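Local structure of tapirin (Caldicellulosiruptor kristjanssonii, 6N2B) at residues Leu276-Ala281 / Met301-Tyr306; Val322-Asn327 / Val341-Arg346; Val439-Ala444 / Gly535-Ser540. The protein probably binds cellulose and so attaches the bacterium to plant material, through a C-terminal domain that is built as a beta-helix and holds calcium. One frame throughout, in Å; residues are numbered along the deposited sequence.

Contact 1 (Leu276-Ala281 / Met301-Tyr306); sequences LVFNGA and MELNGY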
loop_
_atom_site.group_PDB
_atom_site.type_symbol
_atom_site.label_atom_id
_atom_site.label_comp_id
_atom_site.label_asym_id
_atom_site.label_seq_id
_atom_site.Cartn_x
_atom_site.Cartn_y
_atom_site.Cartn_z
ATOM N N LEU A 276 -0.628 8.673 7.744
ATOM C CA LEU A 276 -0.588 8.578 6.287
ATOM C C LEU A 276 -0.496 9.987 5.721
ATOM O O LEU A 276 -1.214 10.886 6.167
ATOM C CB LEU A 276 -1.825 7.853 5.735
ATOM C CG LEU A 276 -2.136 7.912 4.234
ATOM C CD1 LEU A 276 -0.945 7.422 3.410
ATOM C CD2 LEU A 276 -3.379 7.083 3.920
ATOM N N VAL A 277 0.399 10.196 4.764
ATOM C CA VAL A 277 0.633 11.532 4.239
ATOM C C VAL A 277 0.776 11.439 2.730
ATOM O O VAL A 277 1.720 10.818 2.232
ATOM C CB VAL A 277 1.885 12.192 4.851
ATOM C CG1 VAL A 277 2.046 13.605 4.339
ATOM C CG2 VAL A 277 1.794 12.209 6.358
ATOM N N PHE A 278 -0.155 12.046 2.003
ATOM C CA PHE A 278 0.061 12.379 0.601
ATOM C C PHE A 278 0.688 13.763 0.557
ATOM O O PHE A 278 0.046 14.750 0.918
ATOM C CB PHE A 278 -1.240 12.349 -0.182
ATOM C CG PHE A 278 -1.722 10.981 -0.475
ATOM C CD1 PHE A 278 -2.411 10.264 0.479
ATOM C CD2 PHE A 278 -1.485 10.399 -1.712
ATOM C CE1 PHE A 278 -2.862 8.989 0.210
ATOM C CE2 PHE A 278 -1.939 9.129 -1.987
ATOM C CZ PHE A 278 -2.633 8.424 -1.021
ATOM N N ASN A 279 1.938 13.838 0.114
ATOM C CA ASN A 279 2.709 15.050 0.343
ATOM C C ASN A 279 2.352 16.180 -0.611
ATOM O O ASN A 279 2.477 17.353 -0.243
ATOM C CB ASN A 279 4.190 14.737 0.241
ATOM C CG ASN A 279 4.973 15.412 1.314
ATOM O OD1 ASN A 279 4.856 15.053 2.487
ATOM N ND2 ASN A 279 5.769 16.412 0.937
ATOM N N GLY A 280 1.928 15.861 -1.826
ATOM C CA GLY A 280 1.569 16.903 -2.762
ATOM C C GLY A 280 1.842 16.588 -4.217
ATOM O O GLY A 280 2.948 16.190 -4.596
ATOM N N ALA A 281 0.833 16.801 -5.052
ATOM C CA ALA A 281 0.929 16.538 -6.471
ATOM C C ALA A 281 0.777 17.821 -7.276
ATOM O O ALA A 281 0.003 18.706 -6.894
ATOM C CB ALA A 281 -0.146 15.537 -6.910
ATOM N N MET A 301 -4.227 11.571 8.734
ATOM C CA MET A 301 -4.212 11.401 7.284
ATOM C C MET A 301 -4.143 12.788 6.672
ATOM O O MET A 301 -5.120 13.537 6.731
ATOM C CB MET A 301 -5.448 10.672 6.775
ATOM C CG MET A 301 -5.484 10.581 5.256
ATOM S SD MET A 301 -6.588 9.283 4.668
ATOM C CE MET A 301 -8.178 10.103 4.851
ATOM N N GLU A 302 -3.003 13.126 6.090
ATOM C CA GLU A 302 -2.782 14.430 5.486
ATOM C C GLU A 302 -2.925 14.277 3.979
ATOM O O GLU A 302 -2.068 13.677 3.318
ATOM C CB GLU A 302 -1.409 14.967 5.875
ATOM C CG GLU A 302 -1.122 16.373 5.426
ATOM C CD GLU A 302 0.279 16.801 5.804
ATOM O OE1 GLU A 302 0.844 16.203 6.755
ATOM O OE2 GLU A 302 0.816 17.723 5.145
ATOM N N LEU A 303 -4.019 14.809 3.440
ATOM C CA LEU A 303 -4.319 14.705 2.017
ATOM C C LEU A 303 -3.995 16.048 1.373
ATOM O O LEU A 303 -4.867 16.885 1.136
ATOM C CB LEU A 303 -5.775 14.305 1.807
ATOM C CG LEU A 303 -6.108 12.967 2.452
ATOM C CD1 LEU A 303 -7.585 12.608 2.290
ATOM C CD2 LEU A 303 -5.225 11.884 1.862
ATOM N N ASN A 304 -2.708 16.261 1.113
ATOM C CA ASN A 304 -2.320 17.415 0.323
ATOM C C ASN A 304 -2.715 17.185 -1.114
ATOM O O ASN A 304 -2.988 16.067 -1.539
ATOM C CB ASN A 304 -0.826 17.689 0.411
ATOM C CG ASN A 304 -0.454 18.360 1.698
ATOM O OD1 ASN A 304 -0.721 19.551 1.886
ATOM N ND2 ASN A 304 0.138 17.595 2.618
ATOM N N GLY A 305 -2.721 18.264 -1.879
ATOM C CA GLY A 305 -3.644 18.400 -2.971
ATOM C C GLY A 305 -3.038 18.326 -4.355
ATOM O O GLY A 305 -1.843 18.089 -4.550
ATOM N N TYR A 306 -3.894 18.684 -5.311
ATOM C CA TYR A 306 -4.016 18.140 -6.649
ATOM C C TYR A 306 -4.141 16.637 -6.513
ATOM O O TYR A 306 -3.173 15.879 -6.613
ATOM C CB TYR A 306 -2.897 18.654 -7.530
ATOM C CG TYR A 306 -3.176 20.119 -7.762
ATOM C CD1 TYR A 306 -4.468 20.542 -8.089
ATOM C CD2 TYR A 306 -2.198 21.092 -7.562
ATOM C CE1 TYR A 306 -4.764 21.884 -8.262
ATOM C CE2 TYR A 306 -2.488 22.448 -7.739
ATOM C CZ TYR A 306 -3.772 22.834 -8.087
ATOM O OH TYR A 306 -4.066 24.166 -8.260
#

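Contact 2 (Val322-Asn327 / Val341-Arg346); sequences VKNYGN and VTDNGR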
loop_
_atom_site.group_PDB
_atom_site.type_symbol
_atom_site.label_atom_id
_atom_site.label_comp_id
_atom_site.label_asym_id
_atom_site.label_seq_id
_atom_site.Cartn_x
_atom_site.Cartn_y
_atom_site.Cartn_z
ATOM N N VAL A 322 -7.272 17.985 4.877
ATOM C CA VAL A 322 -7.471 18.069 3.444
ATOM C C VAL A 322 -7.067 19.486 3.068
ATOM O O VAL A 322 -7.744 20.445 3.457
ATOM C CB VAL A 322 -8.927 17.772 3.057
ATOM C CG1 VAL A 322 -9.128 17.837 1.550
ATOM C CG2 VAL A 322 -9.343 16.420 3.601
ATOM N N LYS A 323 -5.949 19.637 2.357
ATOM C CA LYS A 323 -5.460 20.986 2.101
ATOM C C LYS A 323 -4.709 21.049 0.779
ATOM O O LYS A 323 -4.492 20.037 0.102
ATOM C CB LYS A 323 -4.570 21.491 3.247
ATOM C CG LYS A 323 -3.300 20.700 3.457
ATOM C CD LYS A 323 -2.756 20.853 4.868
ATOM C CE LYS A 323 -1.246 20.598 4.911
ATOM N NZ LYS A 323 -0.656 20.803 6.273
ATOM N N ASN A 324 -4.322 22.278 0.430
ATOM C CA ASN A 324 -3.555 22.594 -0.776
ATOM C C ASN A 324 -4.216 22.021 -2.027
ATOM O O ASN A 324 -3.577 21.382 -2.859
ATOM C CB ASN A 324 -2.109 22.131 -0.636
ATOM C CG ASN A 324 -1.380 22.882 0.461
ATOM O OD1 ASN A 324 -1.313 24.112 0.431
ATOM N ND2 ASN A 324 -0.875 22.157 1.460
ATOM N N TYR A 325 -5.516 22.280 -2.150
ATOM C CA TYR A 325 -6.404 21.942 -3.272
ATOM C C TYR A 325 -6.797 20.472 -3.305
ATOM O O TYR A 325 -7.369 20.022 -4.308
ATOM C CB TYR A 325 -5.815 22.339 -4.625
ATOM C CG TYR A 325 -5.675 23.827 -4.759
ATOM C CD1 TYR A 325 -4.511 24.469 -4.347
ATOM C CD2 TYR A 325 -6.716 24.606 -5.260
ATOM C CE1 TYR A 325 -4.371 25.852 -4.442
ATOM C CE2 TYR A 325 -6.591 25.994 -5.365
ATOM C CZ TYR A 325 -5.413 26.611 -4.953
ATOM O OH TYR A 325 -5.264 27.978 -5.050
ATOM N N GLY A 326 -6.558 19.716 -2.236
ATOM C CA GLY A 326 -6.977 18.328 -2.218
ATOM C C GLY A 326 -8.485 18.177 -2.151
ATOM O O GLY A 326 -9.192 18.992 -1.567
ATOM N N ASN A 327 -8.973 17.097 -2.763
ATOM C CA ASN A 327 -10.389 16.753 -2.813
ATOM C C ASN A 327 -10.589 15.438 -2.091
ATOM O O ASN A 327 -10.009 14.422 -2.488
ATOM C CB ASN A 327 -10.877 16.599 -4.248
ATOM C CG ASN A 327 -11.332 17.886 -4.842
ATOM O OD1 ASN A 327 -12.530 18.120 -4.985
ATOM N ND2 ASN A 327 -10.378 18.741 -5.205
ATOM N N VAL A 341 -10.065 21.362 6.954
ATOM C CA VAL A 341 -9.915 21.717 5.552
ATOM C C VAL A 341 -9.332 23.123 5.504
ATOM O O VAL A 341 -9.878 24.048 6.114
ATOM C CB VAL A 341 -11.255 21.620 4.806
ATOM C CG1 VAL A 341 -11.055 21.750 3.303
ATOM C CG2 VAL A 341 -11.918 20.305 5.136
ATOM N N THR A 342 -8.207 23.281 4.814
ATOM C CA THR A 342 -7.496 24.551 4.752
ATOM C C THR A 342 -6.946 24.719 3.350
ATOM O O THR A 342 -6.927 23.781 2.553
ATOM C CB THR A 342 -6.329 24.606 5.753
ATOM O OG1 THR A 342 -6.670 23.882 6.937
ATOM C CG2 THR A 342 -5.969 26.049 6.133
ATOM N N ASP A 343 -6.486 25.931 3.064
ATOM C CA ASP A 343 -5.626 26.197 1.918
ATOM C C ASP A 343 -6.212 25.607 0.638
ATOM O O ASP A 343 -5.530 24.944 -0.144
ATOM C CB ASP A 343 -4.202 25.682 2.182
ATOM C CG ASP A 343 -3.639 26.143 3.543
ATOM O OD1 ASP A 343 -3.540 27.367 3.815
ATOM O OD2 ASP A 343 -3.300 25.266 4.357
ATOM N N ASN A 344 -7.508 25.841 0.447
ATOM C CA ASN A 344 -8.267 25.509 -0.758
ATOM C C ASN A 344 -8.603 24.038 -0.887
ATOM O O ASN A 344 -8.928 23.582 -1.983
ATOM C CB ASN A 344 -7.551 25.955 -2.028
ATOM C CG ASN A 344 -7.580 27.437 -2.197
ATOM O OD1 ASN A 344 -6.557 28.107 -2.067
ATOM N ND2 ASN A 344 -8.763 27.973 -2.481
ATOM N N GLY A 345 -8.555 23.280 0.195
ATOM C CA GLY A 345 -9.056 21.925 0.165
ATOM C C GLY A 345 -10.562 21.881 -0.046
ATOM O O GLY A 345 -11.255 22.900 -0.133
ATOM N N ARG A 346 -11.071 20.651 -0.140
ATOM C CA ARG A 346 -12.508 20.397 -0.220
ATOM C C ARG A 346 -12.810 18.999 0.294
ATOM O O ARG A 346 -12.176 18.029 -0.128
ATOM C CB ARG A 346 -13.045 20.541 -1.649
ATOM C CG ARG A 346 -14.497 20.114 -1.741
ATOM C CD ARG A 346 -15.209 20.695 -2.944
ATOM N NE ARG A 346 -14.620 20.273 -4.208
ATOM C CZ ARG A 346 -15.245 20.339 -5.382
ATOM N NH1 ARG A 346 -16.488 20.817 -5.457
ATOM N NH2 ARG A 346 -14.622 19.929 -6.484
#

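Contact 3 (Val439-Ala444 / Gly535-Ser540); sequences VYDKSA and GSTIES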
loop_
_atom_site.group_PDB
_atom_site.type_symbol
_atom_site.label_atom_id
_atom_site.label_comp_id
_atom_site.label_asym_id
_atom_site.label_seq_id
_atom_site.Cartn_x
_atom_site.Cartn_y
_atom_site.Cartn_z
ATOM N N VAL A 439 14.288 -22.558 -5.429
ATOM C CA VAL A 439 13.485 -23.753 -5.653
ATOM C C VAL A 439 12.534 -23.450 -6.804
ATOM O O VAL A 439 11.984 -22.345 -6.875
ATOM C CB VAL A 439 12.697 -24.127 -4.384
ATOM C CG1 VAL A 439 11.610 -25.164 -4.688
ATOM C CG2 VAL A 439 13.654 -24.586 -3.301
ATOM N N TYR A 440 12.339 -24.414 -7.707
ATOM C CA TYR A 440 11.495 -24.185 -8.873
ATOM C C TYR A 440 10.472 -25.297 -9.037
ATOM O O TYR A 440 10.541 -26.338 -8.387
ATOM C CB TYR A 440 12.324 -24.042 -10.153
ATOM C CG TYR A 440 13.018 -25.298 -10.639
ATOM C CD1 TYR A 440 14.279 -25.657 -10.158
ATOM C CD2 TYR A 440 12.432 -26.103 -11.613
ATOM C CE1 TYR A 440 14.919 -26.790 -10.610
ATOM C CE2 TYR A 440 13.071 -27.235 -12.082
ATOM C CZ TYR A 440 14.316 -27.577 -11.576
ATOM O OH TYR A 440 14.949 -28.715 -12.043
ATOM N N ASP A 441 9.505 -25.055 -9.925
ATOM C CA ASP A 441 8.393 -25.971 -10.193
ATOM C C ASP A 441 8.075 -25.898 -11.681
ATOM O O ASP A 441 7.533 -24.891 -12.151
ATOM C CB ASP A 441 7.171 -25.608 -9.353
ATOM C CG ASP A 441 5.960 -26.514 -9.608
ATOM O OD1 ASP A 441 5.989 -27.386 -10.517
ATOM O OD2 ASP A 441 4.955 -26.332 -8.876
ATOM N N LYS A 442 8.411 -26.953 -12.425
ATOM C CA LYS A 442 8.074 -27.007 -13.841
ATOM C C LYS A 442 6.751 -27.707 -14.097
ATOM O O LYS A 442 6.310 -27.751 -15.247
ATOM C CB LYS A 442 9.182 -27.691 -14.643
ATOM C CG LYS A 442 10.403 -26.832 -14.866
ATOM C CD LYS A 442 11.377 -27.445 -15.873
ATOM C CE LYS A 442 12.514 -26.470 -16.233
ATOM N NZ LYS A 442 13.423 -26.947 -17.305
ATOM N N SER A 443 6.105 -28.244 -13.058
ATOM C CA SER A 443 4.780 -28.829 -13.238
ATOM C C SER A 443 3.712 -27.759 -13.426
ATOM O O SER A 443 2.656 -28.045 -13.999
ATOM C CB SER A 443 4.422 -29.723 -12.047
ATOM O OG SER A 443 3.723 -28.995 -11.054
ATOM N N ALA A 444 3.973 -26.541 -12.963
ATOM C CA ALA A 444 3.071 -25.417 -13.151
ATOM C C ALA A 444 3.218 -24.831 -14.556
ATOM O O ALA A 444 4.196 -25.081 -15.271
ATOM C CB ALA A 444 3.342 -24.348 -12.097
ATOM N N GLY A 535 1.952 -21.499 -6.467
ATOM C CA GLY A 535 1.606 -22.900 -6.316
ATOM C C GLY A 535 2.253 -23.521 -5.082
ATOM O O GLY A 535 3.036 -22.903 -4.355
ATOM N N SER A 536 1.925 -24.792 -4.851
ATOM C CA SER A 536 2.197 -25.366 -3.536
ATOM C C SER A 536 3.683 -25.676 -3.341
ATOM O O SER A 536 4.216 -25.499 -2.238
ATOM C CB SER A 536 1.326 -26.602 -3.322
ATOM O OG SER A 536 1.209 -27.333 -4.514
ATOM N N THR A 537 4.364 -26.139 -4.394
ATOM C CA THR A 537 5.809 -26.325 -4.331
ATOM C C THR A 537 6.489 -25.056 -3.865
ATOM O O THR A 537 7.386 -25.097 -3.015
ATOM C CB THR A 537 6.348 -26.730 -5.704
ATOM O OG1 THR A 537 5.646 -27.879 -6.177
ATOM C CG2 THR A 537 7.810 -27.038 -5.646
ATOM N N ILE A 538 6.067 -23.912 -4.405
ATOM C CA ILE A 538 6.684 -22.653 -4.026
ATOM C C ILE A 538 6.264 -22.255 -2.615
ATOM O O ILE A 538 7.093 -21.794 -1.824
ATOM C CB ILE A 538 6.358 -21.573 -5.072
ATOM C CG1 ILE A 538 6.937 -21.980 -6.428
ATOM C CG2 ILE A 538 6.912 -20.227 -4.672
ATOM C CD1 ILE A 538 8.439 -22.109 -6.427
ATOM N N GLU A 539 4.989 -22.449 -2.262
ATOM C CA GLU A 539 4.562 -22.149 -0.896
ATOM C C GLU A 539 5.302 -23.018 0.110
ATOM O O GLU A 539 5.776 -22.531 1.145
ATOM C CB GLU A 539 3.061 -22.353 -0.732
ATOM C CG GLU A 539 2.182 -21.302 -1.336
ATOM C CD GLU A 539 0.705 -21.458 -0.922
ATOM O OE1 GLU A 539 0.424 -22.276 0.001
ATOM O OE2 GLU A 539 -0.164 -20.760 -1.521
ATOM N N SER A 540 5.390 -24.322 -0.173
ATOM C CA SER A 540 6.112 -25.230 0.710
ATOM C C SER A 540 7.555 -24.780 0.893
ATOM O O SER A 540 8.088 -24.820 2.007
ATOM C CB SER A 540 6.048 -26.659 0.160
ATOM O OG SER A 540 6.715 -27.574 1.021
HETATM O O HOH W 1 4.332 -23.849 -7.342
HETATM O O HOH W 2 3.278 -27.307 -6.798
#

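Contact 1 (Leu276-Ala281 / Met301-Tyr306)
F278 and L303 lie side by side and point the same way, the methyl L303 CD2 reaching F278 CD1 at 3.5 Å on a slanted approach to the ring. L276 and M301, two residues back, share this face, giving a row of large apolar groups suited to the buried inside of a coil, where M301 and L303 also touch F328. The strands run parallel, 4.7 Å apart with 7° between them, and E302 supplies the first two backbone links: its N donates to L276 O (2.9 Å), and its O accepts from F278 N (2.8 Å). On the other face the extended side chain of E302, its CG anti to the backbone N (chi1 -174°), runs alongside V277, with OE1 3.7 Å from V277 CG1. A carboxylate suits this partly exposed place because OE2 takes a hydrogen bond from N304 ND2 (2.6 Å). N304 spans the end of the strands: its backbone N donates to F278 O (3.1 Å), and ND2 adds a weak bond to the same oxygen. Past the strands, where G280 adopts a positive phi that glycine tolerates readily, A281 N donates to G305 O (3.0 Å), and the single methyl of A281 is small enough to tuck against the backbone of G305 and Y306. Parallel strands stacked in register from coil to coil, with the large apolar side chains of one face turned inward, are the hallmark of a parallel beta-helix.

Contact 2 (Val322-Asn327 / Val341-Arg346)
V322 and V341 pair as the last residues of parallel strands, T342 N donating to V322 O (3.2 Å); two stacked type I' turns follow, corners of successive beta-helix coils. Each turn closes on itself: G326 N bonds to K323 O, and G345 N to T342 O (2.9 Å). Asparagine and aspartate tolerate the positive phi these turns need, as at N324, D343 and N344; Y325 adopts it too. Between the turns, D343 O accepts a weak bond from Y325 N, and after them R346 N donates to G326 O (2.9 Å). G345, with no side chain to run into V322 O, brings its CA close to G326 O. Polar ends are served too: N324 ND2 donates to N304 OD1 in the previous coil, K323 NZ to Q321 OE1, and N327 ND2, weakly, to Y325 O. R346 grips N327 side-on, NE and NH2 both donating to N327 OD1 at 3.1 Å. NH2 lies in the carbonyl plane of N327, on a lone pair of OD1, whereas NE is tilted out of it, amide and guanidinium standing 76° apart. N344 instead stacks its amide on the Y325 ring, N344 CB lying 3.5 Å from the ring centroid, a CH-pi contact 14° off the normal.

Contact 3 (Val439-Ala444 / Gly535-Ser540)
The N-terminal turn of helix 536-546 packs against the end of strand 436-441, which pairs with strand 448-453 in the part of the chain that also carries the calcium site; the two are bridged by two waters held by D441, whose carboxylate is oriented by an Asx turn. Strand and helix segments run nearly antiparallel, at 164°, their axes 7.9 Å apart. D441 stands between them with CG anti to its own N (chi1 179°), which carries the carboxylate out toward the helix. Its two oxygens divide the work. OD1 turns back to its own chain and takes three hydrogen bonds: S443 N (2.7 Å), lying nearly along the C-O axis of D441 OD1, closes the Asx turn; S443 OG (2.8 Å from D441 OD1) comes in on the syn lone pair; A444 N approaches from above the carboxylate plane. These bonds fix the rotation of the group, so that OD2 is aimed at the helix start. There it accepts from water 2, 2.8 Å from D441 OD2, which itself accepts from T537 N (2.9 Å) and is bonded to S536 OG. Water 1, 3.0 Å from D441 OD2, donates to it too and makes a weak bond to I538 N. Amides of a first turn have no carbonyl four residues back within the helix, and an acid beside them would be favoured by the helix dipole. G535, the N-cap residue, meets a second acid, its N donating to E448 OE1. Beside the waters the contact is largely apolar, and threonine serves both sides: T537 CG2 lies 4.3 Å from V439 CG1, while its hydroxyl is on the polar side near D441. V439 and I538 both rest on V450. The tip of the isoleucine, the methyl I538 CD1, lies against a carbonyl oxygen, 3.6 Å from V439 O.

Overall arrangement
Contacts 1 and 2 belong to one ladder: strands 275-278, 300-303, 319-322 and 338-341 follow one another across a single parallel sheet, and the centres of the two contacts are 9 Å apart. They meet directly, L303 O and K323 N lying 3.2 Å apart in a probable hydrogen bond, while Y306 and Y325 pack with nearly parallel rings. Contact 3 lies on the opposite side of the chain's centre, its own centre about 41 Å from that of contact 1 and 49 Å from that of contact 2. It alone is near the calcium ion, about 10 Å from the side chain of V439, whereas the other two lie far from that site.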